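Long-range contacts in EST1E (Clostridium proteoclasticum, PDB 2WTN), which probably hydrolyses feruloyl esters as a serine esterase of the alpha/beta-hydrolase fold, and holds ferulic acid in its pocket: residues 134-139 with 202-207; 105-110 with 226-231. One frame throughout, in Å; residues are numbered along the deposited sequence.

Contact 1. Residues 134-139 with 202-207; sequences AAMIPE and AVPYEA. With FER (3-(4-hydroxy-3-methoxyphenyl)-2-propenoic acid), chain H.
The thioether of M136 rests against V203 at the wall of the ferulic acid pocket, where, in this alpha/beta-hydrolase fold, the turn following strand 125-131 meets the loop that leads into helix 205-214. SD of M136 lies 3.8 Å from CG1 of V203 and touches the ring of P204 more loosely, 4.4 Å from its CD. CE of M136 comes within 3.7 Å of C5 on the ligand ring and nears the carbonyl O of A202, so one methyl group bridges protein and ligand. It gets there because CG of M136 stands between backbone N and carbonyl carbon (chi1 76°) and a bend at chi2 (-61°) turns the sulfur onto V203, from where CE continues to the ligand. V203 uses both branches: CG1 also packs on CA of A134, while CG2 sits 4.0 Å from the CB of A134. No hydrogen bond crosses this mainly apolar seam. Polar contacts brace each side: a type I turn, closed by I137 N to A134 O, shapes 134-137, and D200 OD1 accepts bonds from the backbone N of both A202 and V203. The turn also delivers I137, whose CD1 lies 3.9 Å from ligand C2, para to C5.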
loop_
_atom_site.group_PDB
_atom_site.type_symbol
_atom_site.label_atom_id
_atom_site.label_comp_id
_atom_site.label_asym_id
_atom_site.label_seq_id
_atom_site.Cartn_x
_atom_site.Cartn_y
_atom_site.Cartn_z
ATOM N N ALA B 134 -4.590 16.585 -4.005
ATOM C CA ALA B 134 -3.331 16.430 -4.761
ATOM C C ALA B 134 -3.343 15.151 -5.546
ATOM O O ALA B 134 -2.446 14.284 -5.416
ATOM C CB ALA B 134 -2.115 16.440 -3.793
ATOM N N ALA B 135 -4.398 14.996 -6.340
ATOM C CA ALA B 135 -4.700 13.719 -6.930
ATOM C C ALA B 135 -3.884 13.403 -8.165
ATOM O O ALA B 135 -3.883 12.243 -8.558
ATOM C CB ALA B 135 -6.155 13.608 -7.234
ATOM N N MET B 136 -3.066 14.365 -8.614
ATOM C CA MET B 136 -2.060 14.170 -9.665
ATOM C C MET B 136 -0.732 13.578 -9.162
ATOM O O MET B 136 0.107 13.232 -9.941
ATOM C CB MET B 136 -1.756 15.510 -10.340
ATOM C CG MET B 136 -0.861 16.490 -9.545
ATOM S SD MET B 136 -1.508 17.057 -7.941
ATOM C CE MET B 136 0.026 17.812 -7.384
ATOM N N ILE B 137 -0.573 13.423 -7.856
ATOM C CA ILE B 137 0.689 12.941 -7.336
ATOM C C ILE B 137 1.126 11.607 -8.010
ATOM O O ILE B 137 2.313 11.465 -8.362
ATOM C CB ILE B 137 0.660 12.826 -5.768
ATOM C CG1 ILE B 137 0.800 14.209 -5.098
ATOM C CG2 ILE B 137 1.729 11.788 -5.237
ATOM C CD1 ILE B 137 0.472 14.202 -3.553
ATOM N N PRO B 138 0.252 10.604 -8.096
ATOM C CA PRO B 138 0.784 9.364 -8.760
ATOM C C PRO B 138 1.204 9.558 -10.225
ATOM O O PRO B 138 2.274 9.040 -10.616
ATOM C CB PRO B 138 -0.348 8.356 -8.605
ATOM C CG PRO B 138 -1.077 8.826 -7.353
ATOM C CD PRO B 138 -1.042 10.347 -7.445
ATOM N N GLU B 139 0.456 10.377 -10.973
ATOM C CA GLU B 139 0.777 10.646 -12.386
ATOM C C GLU B 139 2.113 11.382 -12.498
ATOM O O GLU B 139 2.937 10.970 -13.308
ATOM C CB GLU B 139 -0.350 11.447 -13.119
ATOM C CG GLU B 139 -0.112 11.574 -14.718
ATOM C CD GLU B 139 0.117 10.138 -15.480
ATOM O OE1 GLU B 139 1.110 9.978 -16.287
ATOM O OE2 GLU B 139 -0.675 9.157 -15.264
ATOM N N ALA B 202 0.010 24.942 -5.844
ATOM C CA ALA B 202 0.630 23.656 -5.571
ATOM C C ALA B 202 -0.014 22.523 -6.351
ATOM O O ALA B 202 0.656 21.566 -6.740
ATOM C CB ALA B 202 0.562 23.373 -4.101
ATOM N N VAL B 203 -1.301 22.641 -6.618
ATOM C CA VAL B 203 -2.059 21.556 -7.168
ATOM C C VAL B 203 -3.001 22.154 -8.188
ATOM O O VAL B 203 -3.904 22.886 -7.831
ATOM C CB VAL B 203 -2.879 20.836 -6.042
ATOM C CG1 VAL B 203 -3.735 19.786 -6.619
ATOM C CG2 VAL B 203 -1.944 20.251 -4.953
ATOM N N PRO B 204 -2.817 21.827 -9.462
ATOM C CA PRO B 204 -3.697 22.479 -10.458
ATOM C C PRO B 204 -5.201 22.223 -10.334
ATOM O O PRO B 204 -5.680 21.083 -10.373
ATOM C CB PRO B 204 -3.178 21.940 -11.805
ATOM C CG PRO B 204 -1.728 21.536 -11.473
ATOM C CD PRO B 204 -1.846 20.924 -10.092
ATOM N N TYR B 205 -5.929 23.332 -10.251
ATOM C CA TYR B 205 -7.382 23.369 -10.239
ATOM C C TYR B 205 -8.050 22.401 -11.241
ATOM O O TYR B 205 -9.012 21.692 -10.891
ATOM C CB TYR B 205 -7.838 24.849 -10.418
ATOM C CG TYR B 205 -9.293 25.014 -10.805
ATOM C CD1 TYR B 205 -10.292 25.008 -9.823
ATOM C CD2 TYR B 205 -9.680 25.174 -12.149
ATOM C CE1 TYR B 205 -11.616 25.131 -10.145
ATOM C CE2 TYR B 205 -11.039 25.316 -12.491
ATOM C CZ TYR B 205 -11.999 25.286 -11.464
ATOM O OH TYR B 205 -13.354 25.388 -11.701
ATOM N N GLU B 206 -7.551 22.370 -12.483
ATOM C CA GLU B 206 -8.240 21.708 -13.627
ATOM C C GLU B 206 -8.390 20.207 -13.437
ATOM O O GLU B 206 -9.319 19.558 -13.955
ATOM C CB GLU B 206 -7.471 22.016 -14.946
ATOM C CG GLU B 206 -8.380 22.252 -16.208
ATOM C CD GLU B 206 -9.402 23.452 -16.062
ATOM O OE1 GLU B 206 -8.992 24.599 -15.668
ATOM O OE2 GLU B 206 -10.599 23.231 -16.364
ATOM N N ALA B 207 -7.443 19.648 -12.710
ATOM C CA ALA B 207 -7.467 18.238 -12.358
ATOM C C ALA B 207 -8.709 17.903 -11.539
ATOM O O ALA B 207 -9.378 16.913 -11.772
ATOM C CB ALA B 207 -6.149 17.888 -11.570
HETATM C C4 FER H . 3.877 17.823 -5.151
HETATM C C5 FER H . 2.783 18.684 -5.078
HETATM C C6 FER H . 1.933 18.653 -3.972
HETATM C C3 FER H . 4.110 16.919 -4.101
HETATM C C2 FER H . 3.235 16.879 -2.987
HETATM C C1 FER H . 2.151 17.752 -2.921
HETATM C C10 FER H . 5.087 15.085 -3.112
HETATM C C7 FER H . 1.298 17.677 -1.838
HETATM C C8 FER H . 0.952 18.835 -1.177
HETATM C C9 FER H . 0.097 18.858 -0.029
HETATM O O1 FER H . -0.405 17.791 0.416
HETATM O O2 FER H . -0.086 19.992 0.501
HETATM O O4 FER H . 4.701 17.868 -6.241
HETATM O O3 FER H . 5.200 16.083 -4.152
#

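Contact 2. Residues 105-110 with 226-231; sequences AGHSQG and DTHCYD. With FER (3-(4-hydroxy-3-methoxyphenyl)-2-propenoic acid), chain H.
H107 and S108 each make a polar link to H228. NE2 of H107 donates to the carbonyl O of H228 at 2.7 Å; the hydrogen bond is bent (143° at the hydrogen), its donor tilted out of the H228 carbonyl plane, and the oxygen lies near the plane of the H107 ring, at its edge. OG of S108 is modelled 2.5 Å from NE2 of H228, also at a ring edge, though the serine oxygen is too close to the ligand for its place to be trusted. H228 ND1 is hydrogen-bonded to D200 OD2 on the far side, an arrangement consistent with a Ser-His-Asp triad. S108 sits in the G-H-S-Q-G sequence, at the sharp turn (phi 68°) between strand 99-107 and helix 109-120 that fits the nucleophile elbow of this fold. With CG of H228 anti to its backbone N (chi1 -163°), the imidazole extends toward that elbow. The ferulic acid carboxyl group lies here too: Q109 N donates to its O1 at 2.8 Å, and H228 NE2 makes a longer bond to O2, 3.3 Å away.

Around these bonds, CE1 of H107 stands 3.7 Å above one face of H228, toward the rim. CD2 of H107 is 3.3 Å from OH of Y230, whose hydroxyl is hydrogen-bonded to S132 OG, and the same H228 carbonyl O lies over the centre of the Y230 ring. H107 thus probably helps, as a second-shell residue, to position the backbone of H228. The carboxyl group probably marks where the scissile ester is attacked, with Q109 N a likely oxyanion-hole donor.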
loop_
_atom_site.group_PDB
_atom_site.type_symbol
_atom_site.label_atom_id
_atom_site.label_comp_id
_atom_site.label_asym_id
_atom_site.label_seq_id
_atom_site.Cartn_x
_atom_site.Cartn_y
_atom_site.Cartn_z
ATOM N N ALA B 105 -13.149 13.648 5.141
ATOM C CA ALA B 105 -12.628 14.824 4.467
ATOM C C ALA B 105 -11.117 14.937 4.538
ATOM O O ALA B 105 -10.495 14.383 5.411
ATOM C CB ALA B 105 -13.257 16.061 5.078
ATOM N N GLY B 106 -10.507 15.744 3.662
ATOM C CA GLY B 106 -9.075 15.841 3.640
ATOM C C GLY B 106 -8.564 16.897 2.705
ATOM O O GLY B 106 -9.254 17.244 1.722
ATOM N N HIS B 107 -7.399 17.466 3.046
ATOM C CA HIS B 107 -6.810 18.546 2.263
ATOM C C HIS B 107 -5.533 18.107 1.539
ATOM O O HIS B 107 -4.613 17.525 2.153
ATOM C CB HIS B 107 -6.547 19.796 3.124
ATOM C CG HIS B 107 -6.035 20.965 2.337
ATOM N ND1 HIS B 107 -4.703 21.283 2.289
ATOM C CD2 HIS B 107 -6.662 21.842 1.518
ATOM C CE1 HIS B 107 -4.524 22.305 1.467
ATOM N NE2 HIS B 107 -5.701 22.680 0.996
ATOM N N SER B 108 -5.519 18.304 0.229
ATOM C CA SER B 108 -4.289 18.151 -0.608
ATOM C C SER B 108 -3.852 16.719 -0.677
ATOM O O SER B 108 -4.639 15.883 -1.071
ATOM C CB SER B 108 -3.246 19.083 -0.100
ATOM O OG SER B 108 -2.255 19.319 -1.106
ATOM N N GLN B 109 -2.669 16.355 -0.197
ATOM C CA GLN B 109 -2.334 14.949 -0.141
ATOM C C GLN B 109 -3.321 14.147 0.699
ATOM O O GLN B 109 -3.582 12.973 0.389
ATOM C CB GLN B 109 -0.909 14.717 0.311
ATOM C CG GLN B 109 -0.494 13.227 0.368
ATOM C CD GLN B 109 1.001 13.003 0.651
ATOM O OE1 GLN B 109 1.832 13.216 -0.252
ATOM N NE2 GLN B 109 1.334 12.476 1.879
ATOM N N GLY B 110 -3.898 14.760 1.718
ATOM C CA GLY B 110 -4.973 14.147 2.543
ATOM C C GLY B 110 -6.295 14.060 1.806
ATOM O O GLY B 110 -7.083 13.112 2.039
ATOM N N ASP B 226 -8.444 31.847 -5.125
ATOM C CA ASP B 226 -7.796 31.396 -3.901
ATOM C C ASP B 226 -6.626 30.457 -4.143
ATOM O O ASP B 226 -6.461 29.876 -5.208
ATOM C CB ASP B 226 -8.814 30.823 -2.898
ATOM C CG ASP B 226 -8.527 31.245 -1.467
ATOM O OD1 ASP B 226 -7.427 31.796 -1.233
ATOM O OD2 ASP B 226 -9.391 30.997 -0.568
ATOM N N THR B 227 -5.848 30.351 -3.084
ATOM C CA THR B 227 -4.600 29.652 -2.989
ATOM C C THR B 227 -4.831 28.204 -2.485
ATOM O O THR B 227 -5.966 27.803 -2.209
ATOM C CB THR B 227 -3.726 30.420 -1.985
ATOM O OG1 THR B 227 -4.303 30.386 -0.673
ATOM C CG2 THR B 227 -3.613 31.934 -2.388
ATOM N N HIS B 228 -3.735 27.457 -2.351
ATOM C CA HIS B 228 -3.762 26.091 -1.875
ATOM C C HIS B 228 -4.342 25.939 -0.477
ATOM O O HIS B 228 -5.149 25.062 -0.255
ATOM C CB HIS B 228 -2.369 25.467 -1.880
ATOM C CG HIS B 228 -2.406 23.963 -1.779
ATOM N ND1 HIS B 228 -3.323 23.196 -2.481
ATOM C CD2 HIS B 228 -1.674 23.097 -1.033
ATOM C CE1 HIS B 228 -3.140 21.923 -2.181
ATOM N NE2 HIS B 228 -2.131 21.835 -1.319
ATOM N N CYS B 229 -3.935 26.806 0.446
ATOM C CA CYS B 229 -4.508 26.759 1.821
ATOM C C CYS B 229 -5.578 27.796 2.077
ATOM O O CYS B 229 -5.830 28.097 3.211
ATOM C CB CYS B 229 -3.427 26.842 2.907
ATOM S SG CYS B 229 -2.228 25.595 2.690
ATOM N N TYR B 230 -6.173 28.336 1.015
ATOM C CA TYR B 230 -7.325 29.213 1.144
ATOM C C TYR B 230 -7.001 30.440 1.984
ATOM O O TYR B 230 -7.669 30.751 2.947
ATOM C CB TYR B 230 -8.551 28.468 1.708
ATOM C CG TYR B 230 -8.747 27.066 1.173
ATOM C CD1 TYR B 230 -8.956 26.836 -0.172
ATOM C CD2 TYR B 230 -8.668 25.971 2.011
ATOM C CE1 TYR B 230 -9.131 25.536 -0.676
ATOM C CE2 TYR B 230 -8.827 24.657 1.535
ATOM C CZ TYR B 230 -9.063 24.434 0.203
ATOM O OH TYR B 230 -9.188 23.126 -0.239
ATOM N N ASP B 231 -5.947 31.133 1.597
ATOM C CA ASP B 231 -5.462 32.257 2.393
ATOM C C ASP B 231 -6.496 33.397 2.422
ATOM O O ASP B 231 -6.588 34.088 3.402
ATOM C CB ASP B 231 -4.141 32.786 1.804
ATOM C CG ASP B 231 -2.952 31.828 2.020
ATOM O OD1 ASP B 231 -3.007 30.945 2.907
ATOM O OD2 ASP B 231 -1.960 31.994 1.290
HETATM C C4 FER H . 3.877 17.823 -5.151
HETATM C C5 FER H . 2.783 18.684 -5.078
HETATM C C6 FER H . 1.933 18.653 -3.972
HETATM C C3 FER H . 4.110 16.919 -4.101
HETATM C C2 FER H . 3.235 16.879 -2.987
HETATM C C1 FER H . 2.151 17.752 -2.921
HETATM C C10 FER H . 5.087 15.085 -3.112
HETATM C C7 FER H . 1.298 17.677 -1.838
HETATM C C8 FER H . 0.952 18.835 -1.177
HETATM C C9 FER H . 0.097 18.858 -0.029
HETATM O O1 FER H . -0.405 17.791 0.416
HETATM O O2 FER H . -0.086 19.992 0.501
HETATM O O4 FER H . 4.701 17.868 -6.241
HETATM O O3 FER H . 5.200 16.083 -4.152
#

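Both contacts border the same ferulic acid molecule but at different ends: contact 1 lines its aromatic ring, contact 2 its carboxyl group. Contact 2 is buried and dominated by hydrogen bonds and imidazoles; contact 1 lies farther from the centre of the chain, is partly buried, has no hydrogen bond across its segments and is mostly apolar. They share a border. A134 N probably bonds to S108 O, 3.0 Å away, tying the turn of 134-139 to the elbow, and V203 CG2 packs 3.5 Å from H228 CE1. D200 serves both, one carboxylate oxygen to each. Each joins the C-terminal end of one of two neighbouring parallel strands, 99-107 and 125-131, to a later loop.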